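Local coordinates for protein phosphatase (Mycoplasma pneumoniae M129, PDB 1T71) that probably hydrolyses phosphoester bonds, perhaps those of 2',3'-cyclic nucleotides, at a two-iron centre of the calcineurin-like metallophosphoesterase type, at residues I5-L10 / L37-A42. Numbering follows the deposited sequence.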
loop_
_atom_site.group_PDB
_atom_site.type_symbol
_atom_site.label_atom_id
_atom_site.label_comp_id
_atom_site.label_asym_id
_atom_site.label_seq_id
_atom_site.Cartn_x
_atom_site.Cartn_y
_atom_site.Cartn_z
ATOM N N ILE A 5 17.210 7.542 -8.553
ATOM C CA ILE A 5 16.463 6.305 -8.649
ATOM C C ILE A 5 14.999 6.713 -8.767
ATOM O O ILE A 5 14.487 7.486 -7.956
ATOM C CB ILE A 5 16.682 5.430 -7.407
ATOM C CG1 ILE A 5 18.177 5.155 -7.235
ATOM C CG2 ILE A 5 15.935 4.120 -7.555
ATOM C CD1 ILE A 5 18.541 4.424 -5.955
ATOM N N LYS A 6 14.343 6.215 -9.808
ATOM C CA LYS A 6 12.950 6.527 -10.060
ATOM C C LYS A 6 12.063 5.380 -9.607
ATOM O O LYS A 6 12.240 4.239 -10.042
ATOM C CB LYS A 6 12.766 6.816 -11.549
ATOM C CG LYS A 6 13.480 8.081 -11.970
ATOM C CD LYS A 6 13.601 8.239 -13.471
ATOM C CE LYS A 6 14.433 9.473 -13.790
ATOM N NZ LYS A 6 14.932 9.476 -15.191
ATOM N N PHE A 7 11.120 5.685 -8.716
ATOM C CA PHE A 7 10.212 4.672 -8.182
ATOM C C PHE A 7 8.756 4.903 -8.539
ATOM O O PHE A 7 8.353 6.007 -8.904
ATOM C CB PHE A 7 10.251 4.623 -6.651
ATOM C CG PHE A 7 11.611 4.431 -6.057
ATOM C CD1 PHE A 7 12.513 5.488 -5.994
ATOM C CD2 PHE A 7 11.957 3.215 -5.476
ATOM C CE1 PHE A 7 13.738 5.343 -5.348
ATOM C CE2 PHE A 7 13.176 3.056 -4.828
ATOM C CZ PHE A 7 14.073 4.125 -4.762
ATOM N N ILE A 8 7.970 3.841 -8.389
ATOM C CA ILE A 8 6.528 3.876 -8.600
ATOM C C ILE A 8 5.939 3.066 -7.450
ATOM O O ILE A 8 6.276 1.893 -7.281
ATOM C CB ILE A 8 6.100 3.216 -9.932
ATOM C CG1 ILE A 8 6.329 4.179 -11.096
ATOM C CG2 ILE A 8 4.618 2.819 -9.861
ATOM C CD1 ILE A 8 5.933 3.600 -12.457
ATOM N N PHE A 9 5.086 3.697 -6.647
ATOM C CA PHE A 9 4.450 3.018 -5.520
ATOM C C PHE A 9 2.936 2.991 -5.743
ATOM O O PHE A 9 2.307 4.039 -5.887
ATOM C CB PHE A 9 4.777 3.740 -4.206
ATOM C CG PHE A 9 4.236 3.046 -2.987
ATOM C CD1 PHE A 9 2.876 3.066 -2.702
ATOM C CD2 PHE A 9 5.082 2.316 -2.158
ATOM C CE1 PHE A 9 2.360 2.362 -1.608
ATOM C CE2 PHE A 9 4.580 1.610 -1.066
ATOM C CZ PHE A 9 3.216 1.630 -0.791
ATOM N N LEU A 10 2.356 1.793 -5.775
ATOM C CA LEU A 10 0.918 1.641 -5.993
ATOM C C LEU A 10 0.202 1.234 -4.708
ATOM O O LEU A 10 0.718 0.424 -3.930
ATOM C CB LEU A 10 0.651 0.595 -7.083
ATOM C CG LEU A 10 1.347 0.798 -8.436
ATOM C CD1 LEU A 10 0.754 -0.158 -9.464
ATOM C CD2 LEU A 10 1.174 2.226 -8.907
ATOM N N LEU A 37 12.148 0.900 -10.256
ATOM C CA LEU A 37 11.550 -0.051 -9.331
ATOM C C LEU A 37 10.059 0.183 -9.107
ATOM O O LEU A 37 9.586 1.320 -9.135
ATOM C CB LEU A 37 12.283 0.034 -7.993
ATOM C CG LEU A 37 13.764 -0.344 -8.016
ATOM C CD1 LEU A 37 14.443 0.137 -6.747
ATOM C CD2 LEU A 37 13.899 -1.852 -8.175
ATOM N N VAL A 38 9.329 -0.906 -8.876
ATOM C CA VAL A 38 7.893 -0.849 -8.637
ATOM C C VAL A 38 7.573 -1.528 -7.306
ATOM O O VAL A 38 7.931 -2.685 -7.081
ATOM C CB VAL A 38 7.100 -1.560 -9.768
ATOM C CG1 VAL A 38 5.602 -1.565 -9.444
ATOM C CG2 VAL A 38 7.352 -0.869 -11.094
ATOM N N ILE A 39 6.905 -0.794 -6.423
ATOM C CA ILE A 39 6.531 -1.300 -5.111
ATOM C C ILE A 39 5.014 -1.184 -4.984
ATOM O O ILE A 39 4.423 -0.196 -5.435
ATOM C CB ILE A 39 7.184 -0.457 -3.993
ATOM C CG1 ILE A 39 8.680 -0.290 -4.276
ATOM C CG2 ILE A 39 6.965 -1.119 -2.631
ATOM C CD1 ILE A 39 9.382 0.655 -3.328
ATOM N N VAL A 40 4.376 -2.188 -4.394
ATOM C CA VAL A 40 2.931 -2.126 -4.223
ATOM C C VAL A 40 2.492 -2.753 -2.916
ATOM O O VAL A 40 3.142 -3.653 -2.395
ATOM C CB VAL A 40 2.171 -2.836 -5.377
ATOM C CG1 VAL A 40 2.802 -2.470 -6.718
ATOM C CG2 VAL A 40 2.166 -4.351 -5.170
ATOM N N ASN A 41 1.397 -2.238 -2.370
ATOM C CA ASN A 41 0.824 -2.793 -1.154
ATOM C C ASN A 41 -0.204 -3.759 -1.746
ATOM O O ASN A 41 -1.060 -3.347 -2.528
ATOM C CB ASN A 41 0.128 -1.703 -0.334
ATOM C CG ASN A 41 -0.503 -2.244 0.929
ATOM O OD1 ASN A 41 -1.315 -3.167 0.879
ATOM N ND2 ASN A 41 -0.132 -1.674 2.075
ATOM N N ALA A 42 -0.109 -5.038 -1.392
ATOM C CA ALA A 42 -1.008 -6.056 -1.938
ATOM C C ALA A 42 -1.895 -6.728 -0.900
ATOM O O ALA A 42 -2.374 -7.844 -1.110
ATOM C CB ALA A 42 -0.182 -7.118 -2.672
#
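F7 and L37, paired across two neighbouring parallel strands, lie side by side: L37 CD1 comes obliquely to the ring, 3.7 Å from F7 CE2. Strands 6-10 and 37-41 are central in one sheet of the calcineurin-like metallophosphoesterase fold, linked by a mainly helical crossover, and run at 15° to each other. Two residues on, on the same face, F9 has its CG anti to the backbone N (chi1 -176°), a turn that swings the ring across I39, with F9 CD2 3.9 Å from I39 CB and I39 O over one ring face. These rings and the branched L37 and I39 fill a buried, largely apolar interface with strand 152-158 of the second sheet; F7 stacks on F248 and F9 meets F180 edge-to-face. The other face carries the slimmer pairs I8 with V38 and L10 with V40; in the latter, L10 CB lies 3.8 Å from V40 CG1, and beta-branched valine suits the extended backbone. In the parallel ladder I8 and L10 each hydrogen-bond through both N and O, I39 N to I8 O being nearly straight (2.9 Å, 174° at the hydrogen). Near the iron site, the N41 amide works both ways: ND2 donates to D156 OD1, while OD1 accepts from the backbone N of E43, an iron ligand.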